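PDB 6RW0: protein angel homolog 2 from Homo sapiens, which acts as a 2',3'-cyclic phosphatase of the CCR4 deadenylase family and probably binds the 3'-untranslated regions of mRNA. Local coordinates for residues Leu150-Pro155 and Val174-Pro179; Phe50-Met55 and Ala98-Leu103. One frame throughout, in Å; residues are numbered along the deposited sequence.

Contact 1. Residues Leu150-Pro155 and Val174-Pro179; sequences LLSVNP and VLLLQP
The flat side-chain amide of Asn154 works by its edge against Val174: ND2 comes in above the Val174 carbonyl plane and donates to Val174 O at 3.1 Å and, within its own strand, to Ser152 OG at 3.0 Å. The serine oxygen lies 3° out of the amide plane and the valine oxygen 11°, so both acceptors sit at the rim of the group, not over its faces, and together they fix its rotation. With CG anti to the carbonyl carbon (chi1 -51°), the amide swings back beside its own backbone nitrogen, and Asn154 N reaches the same Val174 O in a weak bond. Glu216 and Val220 of helix 203-220 pack against the asparagine. The strands run antiparallel, and between Leu150 and Ser152 their register slips by one residue: two residues, Leu151 and Ser152, stand opposite the single Leu176, which makes a classic beta bulge in the DNase I-like fold. Leu176 O accepts from Leu151 N at 2.8 Å and more weakly from Ser152 N at 3.3 Å, while Leu176 N returns a bond to Ser152 O at 3.0 Å. Turned toward the partner strand by the bulge, Leu151 lays CD1 across Leu176 CD2 at 3.9 Å and also touches Gln178, whose NE2 is bonded to Cys186 O. The face carrying Leu150, Val153, Leu175 and Leu177 is apolar. There Leu150 CD1 meets Leu177 CD2 at 3.8 Å, Val153 CG1 lies 3.8 Å from Leu175 CD2, the two side chains alongside each other, and Phe143 of strand 137-144 packs against Leu150, Leu175 and Leu177.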
loop_
_atom_site.group_PDB
_atom_site.type_symbol
_atom_site.label_atom_id
_atom_site.label_comp_id
_atom_site.label_asym_id
_atom_site.label_seq_id
_atom_site.Cartn_x
_atom_site.Cartn_y
_atom_site.Cartn_z
ATOM N N LEU A 150 -11.388 17.176 -5.487
ATOM C CA LEU A 150 -11.029 16.047 -6.329
ATOM C C LEU A 150 -10.891 16.505 -7.773
ATOM O O LEU A 150 -11.837 17.051 -8.349
ATOM C CB LEU A 150 -12.133 15.006 -6.218
ATOM C CG LEU A 150 -11.970 13.711 -6.999
ATOM C CD1 LEU A 150 -10.679 13.005 -6.659
ATOM C CD2 LEU A 150 -13.191 12.861 -6.688
ATOM N N LEU A 151 -9.725 16.252 -8.366
ATOM C CA LEU A 151 -9.521 16.569 -9.773
ATOM C C LEU A 151 -9.779 15.372 -10.684
ATOM O O LEU A 151 -10.349 15.537 -11.769
ATOM C CB LEU A 151 -8.101 17.093 -10.003
ATOM C CG LEU A 151 -7.756 18.356 -9.211
ATOM C CD1 LEU A 151 -6.345 18.809 -9.536
ATOM C CD2 LEU A 151 -8.748 19.455 -9.516
ATOM N N SER A 152 -9.352 14.177 -10.285
ATOM C CA SER A 152 -9.589 13.003 -11.110
ATOM C C SER A 152 -9.487 11.731 -10.284
ATOM O O SER A 152 -8.792 11.675 -9.264
ATOM C CB SER A 152 -8.615 12.930 -12.293
ATOM O OG SER A 152 -7.283 12.786 -11.856
ATOM N N VAL A 153 -10.196 10.711 -10.764
ATOM C CA VAL A 153 -10.209 9.374 -10.185
ATOM C C VAL A 153 -9.732 8.414 -11.261
ATOM O O VAL A 153 -10.298 8.375 -12.361
ATOM C CB VAL A 153 -11.624 8.995 -9.712
ATOM C CG1 VAL A 153 -11.601 7.606 -9.063
ATOM C CG2 VAL A 153 -12.175 10.053 -8.774
ATOM N N ASN A 154 -8.712 7.620 -10.939
ATOM C CA ASN A 154 -7.977 6.844 -11.935
ATOM C C ASN A 154 -7.784 5.429 -11.420
ATOM O O ASN A 154 -6.759 5.109 -10.799
ATOM C CB ASN A 154 -6.663 7.545 -12.251
ATOM C CG ASN A 154 -6.874 9.014 -12.591
ATOM O OD1 ASN A 154 -7.164 9.348 -13.729
ATOM N ND2 ASN A 154 -6.762 9.885 -11.597
ATOM N N PRO A 155 -8.754 4.552 -11.654
ATOM C CA PRO A 155 -8.609 3.158 -11.224
ATOM C C PRO A 155 -7.606 2.418 -12.089
ATOM O O PRO A 155 -7.392 2.744 -13.256
ATOM C CB PRO A 155 -10.019 2.587 -11.413
ATOM C CG PRO A 155 -10.583 3.378 -12.606
ATOM C CD PRO A 155 -10.027 4.785 -12.375
ATOM N N VAL A 174 -5.666 5.679 -8.106
ATOM C CA VAL A 174 -4.866 6.901 -8.073
ATOM C C VAL A 174 -5.824 8.078 -8.129
ATOM O O VAL A 174 -6.638 8.176 -9.056
ATOM C CB VAL A 174 -3.862 6.965 -9.238
ATOM C CG1 VAL A 174 -3.029 8.229 -9.145
ATOM C CG2 VAL A 174 -2.975 5.713 -9.246
ATOM N N LEU A 175 -5.752 8.962 -7.140
ATOM C CA LEU A 175 -6.532 10.188 -7.161
ATOM C C LEU A 175 -5.595 11.364 -7.380
ATOM O O LEU A 175 -4.447 11.357 -6.928
ATOM C CB LEU A 175 -7.295 10.425 -5.851
ATOM C CG LEU A 175 -8.266 9.357 -5.351
ATOM C CD1 LEU A 175 -9.142 9.915 -4.221
ATOM C CD2 LEU A 175 -9.128 8.761 -6.437
ATOM N N LEU A 176 -6.093 12.384 -8.059
ATOM C CA LEU A 176 -5.408 13.662 -8.135
ATOM C C LEU A 176 -6.249 14.655 -7.345
ATOM O O LEU A 176 -7.439 14.823 -7.635
ATOM C CB LEU A 176 -5.224 14.104 -9.579
ATOM C CG LEU A 176 -4.270 15.292 -9.706
ATOM C CD1 LEU A 176 -2.824 14.968 -9.329
ATOM C CD2 LEU A 176 -4.327 15.829 -11.129
ATOM N N LEU A 177 -5.641 15.240 -6.322
ATOM C CA LEU A 177 -6.334 16.113 -5.353
ATOM C C LEU A 177 -5.776 17.533 -5.399
ATOM O O LEU A 177 -4.608 17.672 -5.559
ATOM C CB LEU A 177 -6.147 15.562 -3.939
ATOM C CG LEU A 177 -6.615 14.137 -3.687
ATOM C CD1 LEU A 177 -6.353 13.760 -2.246
ATOM C CD2 LEU A 177 -8.085 13.968 -4.005
ATOM N N GLN A 178 -6.627 18.536 -5.244
ATOM C CA GLN A 178 -6.192 19.940 -5.203
ATOM C C GLN A 178 -6.289 20.405 -3.748
ATOM O O GLN A 178 -7.386 20.436 -3.232
ATOM C CB GLN A 178 -7.057 20.809 -6.104
ATOM C CG GLN A 178 -6.587 22.252 -6.133
ATOM C CD GLN A 178 -5.182 22.373 -6.650
ATOM O OE1 GLN A 178 -4.813 21.745 -7.618
ATOM N NE2 GLN A 178 -4.366 23.151 -5.976
ATOM N N PRO A 179 -5.181 20.761 -3.079
ATOM C CA PRO A 179 -5.257 21.291 -1.730
ATOM C C PRO A 179 -6.155 22.537 -1.689
ATOM O O PRO A 179 -6.052 23.320 -2.561
ATOM C CB PRO A 179 -3.806 21.639 -1.399
ATOM C CG PRO A 179 -3.020 20.690 -2.242
ATOM C CD PRO A 179 -3.808 20.602 -3.528
#

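Contact 2. Residues Phe50-Met55 and Ala98-Leu103; sequences FDFSVM and ADVLCL
Asp99 reaches back from the loop before its strand to the backbone of Ser53. Its CB lies 3.4 Å from Ser53 O; with CG anti to the carbonyl carbon (chi1 -64°), the chain passes Ser53 OG, 3.7 Å from Asp99 CG, and at the tip OD2 accepts from Ser53 N at 3.0 Å, on the anti side of the carboxylate and 25° out of its plane, and brushes Phe52 CA. The grip is mutual, because Asp99 N donates to Ser53 OG at 3.0 Å. Replacing Asp99 by an alanine would probably cost Ser53 N this acceptor, leaving the Asp99 N to Ser53 OG bond as the rest of the grip. Parallel pairing follows, Val100 N to Ser53 O, Met55 N to Val100 O, and Cys102 N to Met55 O at 2.8 Å. On one face Val54 CG2 lies 4.1 Å from Val100 CB, and strand 189-195 packs on Val100 through Val191. On the other, Met55 CB touches both Ala98 CB, at 3.9 Å, and Leu101 CD2, at 4.0 Å. Helices 62-67 and 82-96 link the parallel strands 49-58 and 100-107, a beta-alpha-beta crossover within one sheet of the DNase I-like sandwich.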
loop_
_atom_site.group_PDB
_atom_site.type_symbol
_atom_site.label_atom_id
_atom_site.label_comp_id
_atom_site.label_asym_id
_atom_site.label_seq_id
_atom_site.Cartn_x
_atom_site.Cartn_y
_atom_site.Cartn_z
ATOM N N PHE A 50 1.376 23.870 3.242
ATOM C CA PHE A 50 0.131 23.082 3.322
ATOM C C PHE A 50 0.516 21.799 4.058
ATOM O O PHE A 50 1.333 21.101 3.537
ATOM C CB PHE A 50 -0.455 22.801 1.943
ATOM C CG PHE A 50 -1.666 21.909 1.958
ATOM C CD1 PHE A 50 -2.893 22.374 2.380
ATOM C CD2 PHE A 50 -1.577 20.591 1.556
ATOM C CE1 PHE A 50 -4.006 21.555 2.377
ATOM C CE2 PHE A 50 -2.686 19.774 1.568
ATOM C CZ PHE A 50 -3.898 20.250 1.978
ATOM N N ASP A 51 -0.067 21.513 5.212
ATOM C CA ASP A 51 0.271 20.317 6.010
ATOM C C ASP A 51 -0.897 19.346 5.891
ATOM O O ASP A 51 -2.010 19.796 5.880
ATOM C CB ASP A 51 0.520 20.664 7.476
ATOM C CG ASP A 51 1.805 21.426 7.732
ATOM O OD1 ASP A 51 2.596 21.554 6.831
ATOM O OD2 ASP A 51 1.979 21.870 8.856
ATOM N N PHE A 52 -0.629 18.057 5.746
ATOM C CA PHE A 52 -1.699 17.049 5.652
ATOM C C PHE A 52 -1.142 15.723 6.134
ATOM O O PHE A 52 0.020 15.469 5.998
ATOM C CB PHE A 52 -2.253 16.946 4.229
ATOM C CG PHE A 52 -1.280 16.423 3.214
ATOM C CD1 PHE A 52 -0.283 17.221 2.698
ATOM C CD2 PHE A 52 -1.353 15.113 2.795
ATOM C CE1 PHE A 52 0.609 16.726 1.770
ATOM C CE2 PHE A 52 -0.459 14.622 1.866
ATOM C CZ PHE A 52 0.518 15.428 1.354
ATOM N N SER A 53 -2.032 14.921 6.672
ATOM C CA SER A 53 -1.703 13.597 7.166
ATOM C C SER A 53 -2.332 12.511 6.303
ATOM O O SER A 53 -3.376 12.716 5.668
ATOM C CB SER A 53 -2.161 13.429 8.617
ATOM O OG SER A 53 -3.557 13.667 8.732
ATOM N N VAL A 54 -1.669 11.355 6.284
ATOM C CA VAL A 54 -2.049 10.205 5.473
ATOM C C VAL A 54 -1.977 8.953 6.331
ATOM O O VAL A 54 -0.950 8.692 6.971
ATOM C CB VAL A 54 -1.123 10.021 4.253
ATOM C CG1 VAL A 54 -1.552 8.786 3.434
ATOM C CG2 VAL A 54 -1.092 11.247 3.385
ATOM N N MET A 55 -3.040 8.178 6.286
ATOM C CA MET A 55 -3.119 6.883 6.976
ATOM C C MET A 55 -3.228 5.774 5.923
ATOM O O MET A 55 -4.038 5.938 5.032
ATOM C CB MET A 55 -4.347 6.820 7.874
ATOM C CG MET A 55 -4.537 5.453 8.471
ATOM S SD MET A 55 -6.012 5.354 9.492
ATOM C CE MET A 55 -5.362 6.006 11.018
ATOM N N ALA A 98 -7.083 11.424 10.248
ATOM C CA ALA A 98 -6.158 11.704 9.156
ATOM C C ALA A 98 -6.863 12.412 8.000
ATOM O O ALA A 98 -8.039 12.178 7.721
ATOM C CB ALA A 98 -5.541 10.413 8.630
ATOM N N ASP A 99 -6.109 13.247 7.283
ATOM C CA ASP A 99 -6.694 13.979 6.161
ATOM C C ASP A 99 -6.960 13.086 4.955
ATOM O O ASP A 99 -7.890 13.355 4.180
ATOM C CB ASP A 99 -5.768 15.115 5.746
ATOM C CG ASP A 99 -5.599 16.141 6.826
ATOM O OD1 ASP A 99 -6.612 16.531 7.442
ATOM O OD2 ASP A 99 -4.454 16.560 7.074
ATOM N N VAL A 100 -6.141 12.055 4.759
ATOM C CA VAL A 100 -6.249 11.130 3.637
ATOM C C VAL A 100 -6.184 9.726 4.206
ATOM O O VAL A 100 -5.311 9.437 5.037
ATOM C CB VAL A 100 -5.099 11.323 2.628
ATOM C CG1 VAL A 100 -5.208 10.322 1.482
ATOM C CG2 VAL A 100 -5.084 12.733 2.077
ATOM N N LEU A 101 -7.099 8.857 3.766
ATOM C CA LEU A 101 -7.090 7.450 4.136
ATOM C C LEU A 101 -6.879 6.601 2.896
ATOM O O LEU A 101 -7.593 6.754 1.897
ATOM C CB LEU A 101 -8.412 6.994 4.748
ATOM C CG LEU A 101 -8.977 7.854 5.854
ATOM C CD1 LEU A 101 -10.357 7.274 6.195
ATOM C CD2 LEU A 101 -8.075 7.898 7.048
ATOM N N CYS A 102 -5.907 5.706 2.961
ATOM C CA CYS A 102 -5.663 4.713 1.925
ATOM C C CYS A 102 -5.920 3.373 2.587
ATOM O O CYS A 102 -5.122 2.930 3.418
ATOM C CB CYS A 102 -4.239 4.802 1.399
ATOM S SG CYS A 102 -4.037 6.256 0.319
ATOM N N LEU A 103 -7.040 2.746 2.246
ATOM C CA LEU A 103 -7.454 1.506 2.878
ATOM C C LEU A 103 -7.346 0.350 1.897
ATOM O O LEU A 103 -7.590 0.503 0.697
ATOM C CB LEU A 103 -8.895 1.625 3.386
ATOM C CG LEU A 103 -9.215 2.832 4.282
ATOM C CD1 LEU A 103 -10.693 2.870 4.638
ATOM C CD2 LEU A 103 -8.349 2.807 5.527
#

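Both segments of contact 2 precede those of contact 1 in the sequence, and the centres of the two contacts lie 14 Å apart. They belong to different sheets: 49-58 and 100-107 are adjacent inner strands of one, while 148-157 and 171-179 pair in the other. The sheets face each other, as the side chains packed between them attest. Strand 189-195, hydrogen-bonded to 171-179, sets Val191 against Leu177 of contact 1 and Cys102 of contact 2. Strand 137-144, paired with 100-107, packs on the apolar face of contact 1. Pro179 CB also touches Phe50 CZ directly at 3.7 Å. Together the contacts sample both layers of the sandwich that forms the catalytic domain's core.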